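Local coordinates for putative nudix hydrolase family member (Chromobacterium violaceum, PDB 3F13), which probably acts as a magnesium-dependent hydrolase of the Nudix family, although its substrate is not established, at residues 16-22 / 41-47; 52-56 / 83-89. All coordinates share one frame; numbering follows the deposited sequence.

Interaction 1: 16-22 / 41-47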
ATOM      1  N   ALA B  16     -18.338   7.349  10.861  1.00 29.70           N
ATOM      2  CA  ALA B  16     -16.951   7.831  10.767  1.00 29.29           C
ATOM      3  C   ALA B  16     -16.072   6.892   9.962  1.00 28.12           C
ATOM      4  O   ALA B  16     -16.230   5.681  10.027  1.00 30.46           O
ATOM      5  CB  ALA B  16     -16.334   8.050  12.158  1.00 29.55           C
ATOM      6  N   ARG B  17     -15.127   7.454   9.226  1.00 28.04           N
ATOM      7  CA  ARG B  17     -14.248   6.604   8.378  1.00 28.07           C
ATOM      8  C   ARG B  17     -13.086   6.055   9.184  1.00 28.20           C
ATOM      9  O   ARG B  17     -12.341   6.831   9.824  1.00 28.94           O
ATOM     10  CB  ARG B  17     -13.731   7.405   7.196  1.00 27.59           C
ATOM     11  CG  ARG B  17     -14.814   7.836   6.181  1.00 28.22           C
ATOM     12  CD  ARG B  17     -14.164   8.649   5.036  1.00 28.06           C
ATOM     13  NE  ARG B  17     -13.439   9.801   5.589  1.00 26.71           N
ATOM     14  CZ  ARG B  17     -12.145  10.083   5.396  1.00 28.40           C
ATOM     15  NH1 ARG B  17     -11.626  11.148   5.982  1.00 28.98           N
ATOM     16  NH2 ARG B  17     -11.362   9.356   4.600  1.00 27.37           N
ATOM     17  N   ARG B  18     -12.924   4.726   9.207  1.00 26.93           N
ATOM     18  CA  ARG B  18     -11.813   4.154   9.954  1.00 26.64           C
ATOM     19  C   ARG B  18     -11.008   3.298   9.005  1.00 26.91           C
ATOM     20  O   ARG B  18     -11.572   2.799   8.024  1.00 26.94           O
ATOM     21  CB  ARG B  18     -12.296   3.307  11.129  1.00 28.07           C
ATOM     22  CG  ARG B  18     -12.962   4.164  12.224  1.00 28.34           C
ATOM     23  CD  ARG B  18     -13.271   3.357  13.462  1.00 31.17           C
ATOM     24  NE  ARG B  18     -12.079   2.885  14.173  1.00 34.78           N
ATOM     25  CZ  ARG B  18     -11.603   3.472  15.270  1.00 36.16           C
ATOM     26  NH1 ARG B  18     -10.518   2.984  15.854  1.00 37.87           N
ATOM     27  NH2 ARG B  18     -12.202   4.553  15.762  1.00 36.85           N
ATOM     28  N   ALA B  19      -9.707   3.155   9.271  1.00 26.48           N
ATOM     29  CA  ALA B  19      -8.898   2.156   8.532  1.00 25.33           C
ATOM     30  C   ALA B  19      -8.556   1.033   9.502  1.00 24.98           C
ATOM     31  O   ALA B  19      -8.337   1.295  10.683  1.00 27.40           O
ATOM     32  CB  ALA B  19      -7.593   2.765   7.965  1.00 25.67           C
ATOM     33  N   THR B  20      -8.479  -0.210   9.030  1.00 25.45           N
ATOM     34  CA  THR B  20      -8.155  -1.302   9.932  1.00 25.47           C
ATOM     35  C   THR B  20      -7.131  -2.156   9.210  1.00 25.36           C
ATOM     36  O   THR B  20      -7.311  -2.366   7.992  1.00 24.14           O
ATOM     37  CB  THR B  20      -9.420  -2.130  10.211  1.00 26.51           C
ATOM     38  OG1 THR B  20     -10.312  -1.327  11.009  1.00 30.02           O
ATOM     39  CG2 THR B  20      -9.090  -3.452  10.938  1.00 26.29           C
ATOM     40  N   ALA B  21      -6.072  -2.596   9.910  1.00 25.06           N
ATOM     41  CA  ALA B  21      -4.985  -3.423   9.291  1.00 24.84           C
ATOM     42  C   ALA B  21      -5.025  -4.862   9.714  1.00 25.85           C
ATOM     43  O   ALA B  21      -5.182  -5.172  10.906  1.00 24.73           O
ATOM     44  CB  ALA B  21      -3.594  -2.874   9.673  1.00 25.60           C
ATOM     45  N   ILE B  22      -4.823  -5.733   8.745  1.00 24.23           N
ATOM     46  CA  ILE B  22      -4.551  -7.126   9.019  1.00 24.61           C
ATOM     47  C   ILE B  22      -3.092  -7.310   8.709  1.00 24.58           C
ATOM     48  O   ILE B  22      -2.698  -7.197   7.546  1.00 23.45           O
ATOM     49  CB  ILE B  22      -5.329  -8.052   8.087  1.00 25.24           C
ATOM     50  CG1 ILE B  22      -6.830  -8.048   8.428  1.00 27.27           C
ATOM     51  CG2 ILE B  22      -4.705  -9.475   8.173  1.00 24.19           C
ATOM     52  CD1 ILE B  22      -7.366  -6.765   8.913  1.00 32.78           C
ATOM     53  N   LEU B  41      -8.030  -5.319  16.119  1.00 28.52           N
ATOM     54  CA  LEU B  41      -7.112  -5.054  15.004  1.00 27.85           C
ATOM     55  C   LEU B  41      -6.619  -3.600  15.022  1.00 27.35           C
ATOM     56  O   LEU B  41      -7.365  -2.690  15.325  1.00 28.85           O
ATOM     57  CB  LEU B  41      -7.832  -5.303  13.705  1.00 27.27           C
ATOM     58  CG  LEU B  41      -8.149  -6.761  13.432  1.00 26.32           C
ATOM     59  CD1 LEU B  41      -9.076  -6.700  12.233  1.00 27.38           C
ATOM     60  CD2 LEU B  41      -6.919  -7.656  13.136  1.00 28.33           C
ATOM     61  N   PRO B  42      -5.350  -3.385  14.674  1.00 27.56           N
ATOM     62  CA  PRO B  42      -4.782  -2.032  14.680  1.00 26.96           C
ATOM     63  C   PRO B  42      -5.490  -1.101  13.678  1.00 27.21           C
ATOM     64  O   PRO B  42      -6.020  -1.562  12.697  1.00 27.33           O
ATOM     65  CB  PRO B  42      -3.329  -2.243  14.248  1.00 27.68           C
ATOM     66  CG  PRO B  42      -3.171  -3.706  13.907  1.00 28.54           C
ATOM     67  CD  PRO B  42      -4.392  -4.438  14.311  1.00 27.17           C
ATOM     68  N   GLY B  43      -5.479   0.210  13.915  1.00 28.05           N
ATOM     69  CA  GLY B  43      -6.114   1.111  12.970  1.00 28.64           C
ATOM     70  C   GLY B  43      -6.651   2.310  13.706  1.00 29.80           C
ATOM     71  O   GLY B  43      -6.340   2.488  14.894  1.00 30.94           O
ATOM     72  N   GLY B  44      -7.458   3.120  13.032  1.00 29.07           N
ATOM     73  CA  GLY B  44      -8.034   4.305  13.686  1.00 29.89           C
ATOM     74  C   GLY B  44      -8.863   5.168  12.759  1.00 29.73           C
ATOM     75  O   GLY B  44      -9.087   4.832  11.623  1.00 28.16           O
ATOM     76  N   LYS B  45      -9.312   6.311  13.255  1.00 28.70           N
ATOM     77  CA  LYS B  45     -10.137   7.165  12.464  1.00 29.79           C
ATOM     78  C   LYS B  45      -9.312   8.030  11.516  1.00 29.74           C
ATOM     79  O   LYS B  45      -8.230   8.518  11.874  1.00 30.06           O
ATOM     80  CB  LYS B  45     -10.983   8.044  13.383  1.00 30.49           C
ATOM     81  CG  LYS B  45     -12.181   8.647  12.703  1.00 35.10           C
ATOM     82  CD  LYS B  45     -12.922   9.595  13.660  1.00 41.21           C
ATOM     83  CE  LYS B  45     -13.782  10.558  12.881  1.00 43.47           C
ATOM     84  NZ  LYS B  45     -15.051  10.841  13.639  1.00 50.30           N
ATOM     85  N   ALA B  46      -9.824   8.213  10.311  1.00 29.68           N
ATOM     86  CA  ALA B  46      -9.210   9.070   9.290  1.00 30.43           C
ATOM     87  C   ALA B  46      -9.505  10.559   9.547  1.00 30.58           C
ATOM     88  O   ALA B  46     -10.616  10.904   9.919  1.00 30.78           O
ATOM     89  CB  ALA B  46      -9.751   8.694   7.942  1.00 31.65           C
ATOM     90  N   ASN B  47      -8.538  11.439   9.337  1.00 32.83           N
ATOM     91  CA  ASN B  47      -8.833  12.882   9.515  1.00 32.57           C
ATOM     92  C   ASN B  47      -9.538  13.407   8.279  1.00 33.11           C
ATOM     93  O   ASN B  47      -9.463  12.802   7.196  1.00 32.52           O
ATOM     94  CB  ASN B  47      -7.550  13.678   9.744  1.00 33.41           C
ATOM     95  CG  ASN B  47      -6.825  13.273  11.005  1.00 33.84           C
ATOM     96  OD1 ASN B  47      -5.601  13.128  11.000  1.00 39.97           O
ATOM     97  ND2 ASN B  47      -7.565  13.093  12.091  1.00 34.36           N
TER
HETATM   98  O   HOH W   1     -12.751  12.202   8.452  1.00 33.09           O
HETATM   99  O   HOH W   2      -9.425  -1.637  13.872  1.00 43.50           O
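Strand 16-22 and the short strand 43-45 run antiparallel, at 170° with axes 4.7 Å apart, pairing A19 with G44 as a hydrogen-bonded pair between the non-hydrogen-bonded pairs R18-K45 and T20-G43. The paired residues G44 and K45 open the stretch 44-65, which matches the Nudix box pattern, in keeping with the family. A19 and G44 exchange two backbone bonds; A46 N to R17 O (2.9 Å, nearly straight) and A21 N to P42 O continue the pairing on either side. G43 CA packs close against the partner strand, 3.2 Å from A19 O in a CA-H...O contact.

The R18 guanidinium lies with one face over the G44-K45 peptide, G44 C sitting 4.0 Å above its plane. K45 instead stretches back along the partner strand, its NZ 3.4 Å from A16 CB. Beyond the other end, L41 CD1 meets T20 CG2 at a tight 3.5 Å, the two side chains crossing at about a right angle, and also touches I22 CD1. The T20 hydroxyl is turned beside its own backbone N (chi1 -69°); it is hydrogen-bonded to H84 ND1 and shares a water with L41 O. R17 NH2 bonds to E50 O, while A46 CB covers one guanidinium face and R17 NH1 reaches N47 O at its edge through a weak 3.0 Å bond bent to 124°.

Interaction 2: 52-56 / 83-89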
ATOM      1  N   ARG B  52      -8.452   6.899   3.952  1.00 25.09           N
ATOM      2  CA  ARG B  52      -8.238   5.791   4.893  1.00 25.19           C
ATOM      3  C   ARG B  52      -6.899   5.094   4.685  1.00 25.67           C
ATOM      4  O   ARG B  52      -6.270   4.642   5.633  1.00 25.57           O
ATOM      5  CB  ARG B  52      -9.424   4.819   4.862  1.00 25.67           C
ATOM      6  CG  ARG B  52     -10.517   5.358   5.781  1.00 24.16           C
ATOM      7  CD  ARG B  52     -11.860   4.698   5.613  1.00 25.01           C
ATOM      8  NE  ARG B  52     -12.541   5.177   4.420  1.00 26.13           N
ATOM      9  CZ  ARG B  52     -13.793   4.828   4.087  1.00 26.68           C
ATOM     10  NH1 ARG B  52     -14.305   5.278   2.970  1.00 28.57           N
ATOM     11  NH2 ARG B  52     -14.547   4.057   4.886  1.00 27.17           N
ATOM     12  N   SER B  53      -6.435   5.046   3.445  1.00 25.87           N
ATOM     13  CA  SER B  53      -5.175   4.351   3.222  1.00 26.63           C
ATOM     14  C   SER B  53      -4.060   5.207   3.820  1.00 26.75           C
ATOM     15  O   SER B  53      -3.097   4.666   4.325  1.00 29.07           O
ATOM     16  CB  SER B  53      -4.939   4.138   1.736  1.00 26.50           C
ATOM     17  OG  SER B  53      -5.114   5.360   1.046  1.00 26.71           O
ATOM     18  N   GLN B  54      -4.233   6.542   3.856  1.00 27.63           N
ATOM     19  CA  GLN B  54      -3.239   7.416   4.493  1.00 27.93           C
ATOM     20  C   GLN B  54      -3.299   7.262   6.007  1.00 27.72           C
ATOM     21  O   GLN B  54      -2.282   7.167   6.699  1.00 27.95           O
ATOM     22  CB  GLN B  54      -3.522   8.883   4.177  1.00 27.59           C
ATOM     23  CG  GLN B  54      -3.118   9.285   2.799  1.00 30.71           C
ATOM     24  CD  GLN B  54      -3.491  10.732   2.511  1.00 32.43           C
ATOM     25  OE1 GLN B  54      -4.612  11.022   2.109  1.00 31.86           O
ATOM     26  NE2 GLN B  54      -2.543  11.643   2.723  1.00 36.92           N
ATOM     27  N   ALA B  55      -4.504   7.288   6.520  1.00 27.53           N
ATOM     28  CA  ALA B  55      -4.687   7.146   7.932  1.00 28.00           C
ATOM     29  C   ALA B  55      -4.132   5.789   8.402  1.00 27.83           C
ATOM     30  O   ALA B  55      -3.555   5.675   9.477  1.00 28.11           O
ATOM     31  CB  ALA B  55      -6.158   7.295   8.249  1.00 28.97           C
ATOM     32  N   LEU B  56      -4.289   4.742   7.588  1.00 26.69           N
ATOM     33  CA  LEU B  56      -3.817   3.423   8.030  1.00 26.35           C
ATOM     34  C   LEU B  56      -2.296   3.457   8.318  1.00 25.86           C
ATOM     35  O   LEU B  56      -1.826   2.982   9.359  1.00 25.82           O
ATOM     36  CB  LEU B  56      -4.136   2.346   6.991  1.00 27.45           C
ATOM     37  CG  LEU B  56      -4.000   0.970   7.739  1.00 28.11           C
ATOM     38  CD1 LEU B  56      -4.700   1.113   9.115  1.00 33.56           C
ATOM     39  CD2 LEU B  56      -4.542  -0.232   7.072  1.00 32.03           C
ATOM     40  N   ALA B  83     -17.404   3.255   9.410  1.00 27.46           N
ATOM     41  CA  ALA B  83     -17.214   2.590   8.125  1.00 27.34           C
ATOM     42  C   ALA B  83     -15.734   2.235   7.937  1.00 27.45           C
ATOM     43  O   ALA B  83     -14.928   3.118   7.710  1.00 27.30           O
ATOM     44  CB  ALA B  83     -17.709   3.462   6.964  1.00 27.02           C
ATOM     45  N   HIS B  84     -15.378   0.942   8.033  1.00 26.95           N
ATOM     46  CA  HIS B  84     -13.978   0.575   7.974  1.00 25.84           C
ATOM     47  C   HIS B  84     -13.596   0.251   6.545  1.00 26.20           C
ATOM     48  O   HIS B  84     -14.393  -0.360   5.826  1.00 26.33           O
ATOM     49  CB  HIS B  84     -13.704  -0.720   8.765  1.00 26.56           C
ATOM     50  CG  HIS B  84     -13.906  -0.588  10.245  1.00 26.88           C
ATOM     51  ND1 HIS B  84     -12.862  -0.539  11.146  1.00 29.86           N
ATOM     52  CD2 HIS B  84     -15.040  -0.509  10.980  1.00 29.41           C
ATOM     53  CE1 HIS B  84     -13.345  -0.451  12.375  1.00 30.60           C
ATOM     54  NE2 HIS B  84     -14.665  -0.443  12.302  1.00 31.60           N
ATOM     55  N   LYS B  85     -12.414   0.678   6.119  1.00 25.26           N
ATOM     56  CA  LYS B  85     -11.742  -0.061   5.023  1.00 24.88           C
ATOM     57  C   LYS B  85     -10.701  -0.967   5.652  1.00 25.25           C
ATOM     58  O   LYS B  85      -9.923  -0.545   6.520  1.00 24.17           O
ATOM     59  CB  LYS B  85     -11.099   0.853   3.990  1.00 24.66           C
ATOM     60  CG  LYS B  85     -12.109   1.447   3.004  1.00 29.34           C
ATOM     61  CD  LYS B  85     -11.472   2.283   1.937  1.00 33.72           C
ATOM     62  CE  LYS B  85     -12.555   2.784   0.999  1.00 36.63           C
ATOM     63  NZ  LYS B  85     -13.297   1.668   0.321  1.00 40.46           N
ATOM     64  N   VAL B  86     -10.647  -2.211   5.179  1.00 23.24           N
ATOM     65  CA  VAL B  86      -9.749  -3.191   5.761  1.00 23.68           C
ATOM     66  C   VAL B  86      -8.639  -3.531   4.773  1.00 23.12           C
ATOM     67  O   VAL B  86      -8.950  -3.806   3.619  1.00 23.92           O
ATOM     68  CB  VAL B  86     -10.547  -4.489   6.073  1.00 24.12           C
ATOM     69  CG1 VAL B  86      -9.639  -5.579   6.708  1.00 26.59           C
ATOM     70  CG2 VAL B  86     -11.686  -4.144   7.033  1.00 24.35           C
ATOM     71  N   TYR B  87      -7.379  -3.537   5.226  1.00 21.11           N
ATOM     72  CA  TYR B  87      -6.209  -3.748   4.351  1.00 23.49           C
ATOM     73  C   TYR B  87      -5.250  -4.789   4.922  1.00 23.39           C
ATOM     74  O   TYR B  87      -4.943  -4.765   6.131  1.00 24.96           O
ATOM     75  CB  TYR B  87      -5.350  -2.478   4.241  1.00 21.98           C
ATOM     76  CG  TYR B  87      -6.110  -1.216   3.882  1.00 21.14           C
ATOM     77  CD1 TYR B  87      -6.094  -0.729   2.572  1.00 23.51           C
ATOM     78  CD2 TYR B  87      -6.850  -0.517   4.842  1.00 22.05           C
ATOM     79  CE1 TYR B  87      -6.770   0.410   2.209  1.00 22.54           C
ATOM     80  CE2 TYR B  87      -7.536   0.674   4.480  1.00 21.02           C
ATOM     81  CZ  TYR B  87      -7.515   1.096   3.144  1.00 20.59           C
ATOM     82  OH  TYR B  87      -8.170   2.271   2.761  1.00 26.80           O
ATOM     83  N   LEU B  88      -4.698  -5.624   4.058  1.00 22.68           N
ATOM     84  CA  LEU B  88      -3.640  -6.565   4.446  1.00 23.79           C
ATOM     85  C   LEU B  88      -2.357  -5.770   4.256  1.00 25.19           C
ATOM     86  O   LEU B  88      -2.133  -5.225   3.166  1.00 25.90           O
ATOM     87  CB  LEU B  88      -3.612  -7.755   3.488  1.00 23.28           C
ATOM     88  CG  LEU B  88      -2.475  -8.769   3.741  1.00 25.26           C
ATOM     89  CD1 LEU B  88      -2.640  -9.509   5.060  1.00 25.03           C
ATOM     90  CD2 LEU B  88      -2.385  -9.796   2.601  1.00 29.13           C
ATOM     91  N   CYS B  89      -1.562  -5.637   5.304  1.00 26.48           N
ATOM     92  CA  CYS B  89      -0.335  -4.823   5.236  1.00 28.96           C
ATOM     93  C   CYS B  89       0.943  -5.610   5.509  1.00 30.04           C
ATOM     94  O   CYS B  89       0.959  -6.479   6.365  1.00 29.43           O
ATOM     95  CB  CYS B  89      -0.402  -3.702   6.261  1.00 29.42           C
ATOM     96  SG  CYS B  89      -1.926  -2.717   6.224  1.00 31.23           S
TER
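R52 and L56, one turn apart on helix 52-56, reach down to strand 83-89, whose axis passes 9.5 Å away at a signed crossing angle of -63°. The direct polar link is a single hydrogen bond: R52 NH2 donates to A83 O at 3.0 Å, with a bent N-H...O angle of 138°. The acceptor lies near the guanidinium plane, but the donor stands well above the plane of the A83 carbonyl, so the bond does not follow a lone pair.

The aliphatic part of K85 packs on the R52 guanidinium. The R52 and K85 chains cross at about a right angle, with K85 CE 3.6 Å above one face of the guanidinium, toward its rim. R52 NH1 and K85 NZ remain 4.6 Å apart; the salt bridge from K85 to D76 probably offsets the nearness of these like charges.

Apolar contacts centre on L56 CD2. It lies 3.2 Å from Y87 CD2, obliquely to the ring, and 3.7 Å from C89 SG. The L56 and Y87 side chains slide past each other in opposite directions. The far end of the tyrosine runs under the first turn of the helix, its OH 3.5 Å from R52 CB. Beside it, S53 OG bonds to I68 O of the second subunit, placing this edge of the contact at the dimer interface.

Such packing of the Nudix-box helix against the central mixed sheet is characteristic of the alpha/beta/alpha Nudix fold.

Overall arrangement
Interactions 1 and 2 are two successive attachments of the Nudix box to one sheet, their centres about 6 Å apart. Strand 43-45 pairs with strand 16-25 in the first, and helix 52-64, the next element along the chain, packs on strand 82-90 in the second. Strands 16-25 and 82-90 are parallel neighbours, which joins the contacts through two probable hydrogen bonds, A16 O to A83 N at 2.8 Å and the T20-H84 pair. Helix 52-64 also lies over strand 16-25, bringing A19 CB within 3.3 Å of R52 O. In Nudix enzymes, the loop-helix-loop box carries the magnesium-binding glutamates. Holding its start and its helix on adjoining strands is consistent with positioning such a site here.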